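Transcriptional regulator, IclR family (Alicyclobacillus acidocaldarius subsp. acidocaldarius, PDB 5TJJ) probably binds DNA as a dimeric transcription factor of the IclR family, joining a helix-turn-helix domain to a GAF-like C-terminal domain. Local coordinates at residues A[248-251]-A[252-256]; A[82-86]-A[87-91]. All coordinates share one frame; numbering follows the deposited sequence.

Interaction 1 of 2, residues A[248-251]-A[252-256]; sequences AKVS and AWSGY
The indole of Trp253 lies back along its own helix, one face turned to the preceding turn. CG sits beside the backbone N (chi1 -50°), and this folds the ring over the carbonyl of Lys249, whose O stands 3.1 Å above the plane of the Trp253 ring, toward its rim. Lys249 CB adds a CH-pi contact over the Trp253 six-membered ring, 4.2 Å from its centroid, while Val250 CG2 meets the far corner of the indole at Trp253 CZ3 (4.0 Å). Lys249 O also accepts from Trp253 N. On the packed side, Val250, Ser251 and Ser254 all rest on Val211 of strand 204-212. Val250 O is gripped twice from opposite faces of its plane, by Ser254 OG at 2.7 Å and by Ser254 N at 2.9 Å. Ser251 OG is taken up by Ala247 O and Phe212 N. The other side is looser: Ala248 is exposed, and the extended chain of Lys249 leads away toward Glu93, a long and weak ion pair. Beyond Ser254 the chain turns at Gly255, whose positive phi (86°) suits a residue without a side chain. The 6→1 bond from Tyr256 N to Ser251 O (3.0 Å), enclosing the 5→2 bond from Gly255 N to Ala252 O (3.0 Å), makes the Schellman motif, with Gly255 as C-prime, that terminates helix 233-253.

Interaction 2 of 2, residues A[82-86]-A[87-91]; sequences DLNDV and YAHAL
Asp85 is the N-cap of helix 86-101: its OD1 accepts from Ala88 N at 3.3 Å, nearly straight at 174°. The carboxylate gets there because CG lies between the backbone N and the carbonyl carbon (chi1 75°), which brings OD1 back over the first turn; its negative charge probably also suits the helix's N-terminal end. Among the backbone bonds, His89 N reaches Asp85 O at 3.1 Å and Ala90 N reaches Val86 O at 2.7 Å, beginning the regular helical pattern. Of the van der Waals contacts, one sits at the cap itself, where Ala88 CB lies 3.7 Å from Asp85 OD1. The His89 imidazole swings back toward the link before the helix, with CG beside the backbone N (chi1 -73°). His89 NE2 comes within 3.3 Å of Asn84 CB, and His89 CD2 lies 3.2 Å from Asn84 O, which sits at the ring edge. With an alanine at His89 the imidazole is gone, which would probably leave a gap beside Asn84 CB and Asn84 O. Asn84 ends helix 73-83, and helix 86-101 then lays Ala90 and Leu91 on Leu107 of strand 104-110, while Val86 and His89 pack on Ile74 and Pro71 of the second subunit.

Overall arrangement
Followed from the N terminus, the chain passes the helix-turn-helix region and helix 73-83 before reaching interaction 2, which closes the short bend into helix 86-101. The strands and helices of the C-terminal domain come next, and interaction 1 closes the turn that ends helix 233-253, near the last modelled residue. The two are in series; neither nests within nor crosses the other. In space their centres lie about 12 Å apart and they touch: Trp253 CZ3 packs on His89 CB at 3.6 Å, and Val250 CG1 on Ala90 CB at 4.2 Å. The start of one helix thus meets the end of the other, and both border the second subunit.

Interaction 1 of 2, residues A[248-251]-A[252-256]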
loop_
_atom_site.group_PDB
_atom_site.type_symbol
_atom_site.label_atom_id
_atom_site.label_comp_id
_atom_site.label_asym_id
_atom_site.label_seq_id
_atom_site.Cartn_x
_atom_site.Cartn_y
_atom_site.Cartn_z
ATOM N N ALA A 248 14.581 10.144 -1.494
ATOM C CA ALA A 248 13.844 10.345 -0.264
ATOM C C ALA A 248 12.391 9.935 -0.436
ATOM O O ALA A 248 11.850 9.242 0.424
ATOM C CB ALA A 248 13.941 11.802 0.189
ATOM N N LYS A 249 11.761 10.352 -1.534
ATOM C CA LYS A 249 10.346 9.982 -1.792
ATOM C C LYS A 249 10.132 8.484 -1.993
ATOM O O LYS A 249 9.321 7.877 -1.317
ATOM C CB LYS A 249 9.790 10.748 -2.985
ATOM C CG LYS A 249 9.641 12.238 -2.729
ATOM C CD LYS A 249 9.270 12.963 -4.010
ATOM C CE LYS A 249 9.210 14.462 -3.773
ATOM N NZ LYS A 249 8.302 15.152 -4.737
ATOM N N VAL A 250 10.910 7.900 -2.891
ATOM C CA VAL A 250 10.875 6.468 -3.169
ATOM C C VAL A 250 11.236 5.619 -1.939
ATOM O O VAL A 250 10.650 4.562 -1.755
ATOM C CB VAL A 250 11.784 6.083 -4.363
ATOM C CG1 VAL A 250 11.639 4.603 -4.733
ATOM C CG2 VAL A 250 11.434 6.911 -5.596
ATOM N N SER A 251 12.192 6.083 -1.121
ATOM C CA SER A 251 12.468 5.472 0.192
ATOM C C SER A 251 11.238 5.490 1.065
ATOM O O SER A 251 10.845 4.443 1.550
ATOM C CB SER A 251 13.647 6.127 0.925
ATOM O OG SER A 251 14.832 5.974 0.150
ATOM N N ALA A 252 10.582 6.631 1.210
ATOM C CA ALA A 252 9.284 6.640 1.932
ATOM C C ALA A 252 8.258 5.623 1.317
ATOM O O ALA A 252 7.566 4.910 2.056
ATOM C CB ALA A 252 8.693 8.050 2.029
ATOM N N TRP A 253 8.199 5.516 -0.015
ATOM C CA TRP A 253 7.245 4.577 -0.665
ATOM C C TRP A 253 7.643 3.093 -0.527
ATOM O O TRP A 253 6.810 2.196 -0.656
ATOM C CB TRP A 253 7.045 4.930 -2.133
ATOM C CG TRP A 253 6.736 6.384 -2.356
ATOM C CD1 TRP A 253 6.194 7.270 -1.467
ATOM C CD2 TRP A 253 6.946 7.104 -3.552
ATOM N NE1 TRP A 253 6.072 8.494 -2.037
ATOM C CE2 TRP A 253 6.528 8.422 -3.322
ATOM C CE3 TRP A 253 7.463 6.766 -4.810
ATOM C CZ2 TRP A 253 6.587 9.409 -4.315
ATOM C CZ3 TRP A 253 7.530 7.749 -5.794
ATOM C CH2 TRP A 253 7.090 9.056 -5.534
ATOM N N SER A 254 8.916 2.846 -0.236
ATOM C CA SER A 254 9.396 1.509 0.036
ATOM C C SER A 254 9.288 1.212 1.519
ATOM O O SER A 254 9.838 0.214 1.950
ATOM C CB SER A 254 10.859 1.361 -0.385
ATOM O OG SER A 254 11.091 1.870 -1.672
ATOM N N GLY A 255 8.614 2.068 2.301
ATOM C CA GLY A 255 8.440 1.852 3.739
ATOM C C GLY A 255 9.544 2.342 4.664
ATOM O O GLY A 255 9.478 2.098 5.865
ATOM N N TYR A 256 10.562 3.016 4.149
ATOM C CA TYR A 256 11.603 3.630 5.023
ATOM C C TYR A 256 11.014 4.709 5.906
ATOM O O TYR A 256 10.149 5.419 5.461
ATOM C CB TYR A 256 12.684 4.272 4.176
ATOM C CG TYR A 256 13.848 4.874 4.907
ATOM C CD1 TYR A 256 14.677 4.090 5.724
ATOM C CD2 TYR A 256 14.158 6.222 4.762
ATOM C CE1 TYR A 256 15.768 4.642 6.390
ATOM C CE2 TYR A 256 15.271 6.787 5.415
ATOM C CZ TYR A 256 16.075 5.989 6.221
ATOM O OH TYR A 256 17.163 6.523 6.875
#

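Interaction 2 of 2, residues A[82-86]-A[87-91]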
loop_
_atom_site.group_PDB
_atom_site.type_symbol
_atom_site.label_atom_id
_atom_site.label_comp_id
_atom_site.label_asym_id
_atom_site.label_seq_id
_atom_site.Cartn_x
_atom_site.Cartn_y
_atom_site.Cartn_z
ATOM N N ASP A 82 -2.302 -1.399 -7.029
ATOM C CA ASP A 82 -2.867 -2.091 -8.201
ATOM C C ASP A 82 -2.925 -1.146 -9.429
ATOM O O ASP A 82 -2.646 -1.557 -10.528
ATOM C CB ASP A 82 -4.234 -2.683 -7.819
ATOM C CG ASP A 82 -4.882 -3.397 -8.934
ATOM O OD1 ASP A 82 -4.568 -4.587 -9.159
ATOM O OD2 ASP A 82 -5.728 -2.769 -9.589
ATOM N N LEU A 83 -3.221 0.128 -9.212
ATOM C CA LEU A 83 -3.201 1.131 -10.266
ATOM C C LEU A 83 -1.778 1.456 -10.748
ATOM O O LEU A 83 -1.496 1.398 -11.932
ATOM C CB LEU A 83 -3.872 2.418 -9.767
ATOM C CG LEU A 83 -4.115 3.469 -10.867
ATOM C CD1 LEU A 83 -5.164 3.006 -11.873
ATOM C CD2 LEU A 83 -4.498 4.797 -10.239
ATOM N N ASN A 84 -0.918 1.820 -9.800
ATOM C CA ASN A 84 0.484 2.108 -10.032
ATOM C C ASN A 84 1.284 1.650 -8.829
ATOM O O ASN A 84 1.148 2.219 -7.744
ATOM C CB ASN A 84 0.712 3.617 -10.202
ATOM C CG ASN A 84 0.261 4.135 -11.560
ATOM O OD1 ASN A 84 0.591 3.582 -12.598
ATOM N ND2 ASN A 84 -0.491 5.214 -11.541
ATOM N N ASP A 85 2.147 0.659 -9.012
ATOM C CA ASP A 85 2.902 0.163 -7.885
ATOM C C ASP A 85 4.142 1.045 -7.668
ATOM O O ASP A 85 4.327 2.048 -8.376
ATOM C CB ASP A 85 3.138 -1.352 -7.990
ATOM C CG ASP A 85 4.185 -1.744 -9.003
ATOM O OD1 ASP A 85 4.641 -0.919 -9.817
ATOM O OD2 ASP A 85 4.564 -2.937 -8.956
ATOM N N VAL A 86 4.944 0.725 -6.656
ATOM C CA VAL A 86 6.086 1.573 -6.281
ATOM C C VAL A 86 7.064 1.752 -7.444
ATOM O O VAL A 86 7.539 2.854 -7.694
ATOM C CB VAL A 86 6.802 1.019 -5.026
ATOM C CG1 VAL A 86 8.128 1.717 -4.775
ATOM C CG2 VAL A 86 5.891 1.176 -3.819
ATOM N N TYR A 87 7.310 0.686 -8.187
ATOM C CA TYR A 87 8.283 0.721 -9.276
ATOM C C TYR A 87 7.767 1.696 -10.364
ATOM O O TYR A 87 8.511 2.552 -10.803
ATOM C CB TYR A 87 8.597 -0.700 -9.813
ATOM C CG TYR A 87 9.358 -1.633 -8.827
ATOM C CD1 TYR A 87 9.127 -1.619 -7.426
ATOM C CD2 TYR A 87 10.281 -2.565 -9.294
ATOM C CE1 TYR A 87 9.803 -2.480 -6.559
ATOM C CE2 TYR A 87 10.958 -3.421 -8.425
ATOM C CZ TYR A 87 10.717 -3.371 -7.066
ATOM O OH TYR A 87 11.386 -4.220 -6.213
ATOM N N ALA A 88 6.484 1.605 -10.722
ATOM C CA ALA A 88 5.815 2.591 -11.621
ATOM C C ALA A 88 5.969 4.049 -11.175
ATOM O O ALA A 88 6.305 4.922 -11.982
ATOM C CB ALA A 88 4.331 2.259 -11.781
ATOM N N HIS A 89 5.718 4.307 -9.888
ATOM C CA HIS A 89 5.925 5.645 -9.309
ATOM C C HIS A 89 7.369 6.062 -9.325
ATOM O O HIS A 89 7.669 7.252 -9.516
ATOM C CB HIS A 89 5.397 5.721 -7.888
ATOM C CG HIS A 89 3.907 5.752 -7.821
ATOM N ND1 HIS A 89 3.180 6.874 -8.145
ATOM C CD2 HIS A 89 3.002 4.797 -7.493
ATOM C CE1 HIS A 89 1.897 6.614 -8.020
ATOM N NE2 HIS A 89 1.762 5.366 -7.615
ATOM N N ALA A 90 8.250 5.099 -9.080
ATOM C CA ALA A 90 9.683 5.332 -9.137
ATOM C C ALA A 90 10.066 5.753 -10.547
ATOM O O ALA A 90 10.794 6.733 -10.706
ATOM C CB ALA A 90 10.477 4.107 -8.692
ATOM N N LEU A 91 9.566 5.039 -11.564
ATOM C CA LEU A 91 9.858 5.407 -12.961
ATOM C C LEU A 91 9.406 6.832 -13.253
ATOM O O LEU A 91 10.137 7.578 -13.882
ATOM C CB LEU A 91 9.196 4.467 -13.970
ATOM C CG LEU A 91 9.498 2.960 -13.984
ATOM C CD1 LEU A 91 9.063 2.336 -15.307
ATOM C CD2 LEU A 91 10.971 2.686 -13.728
#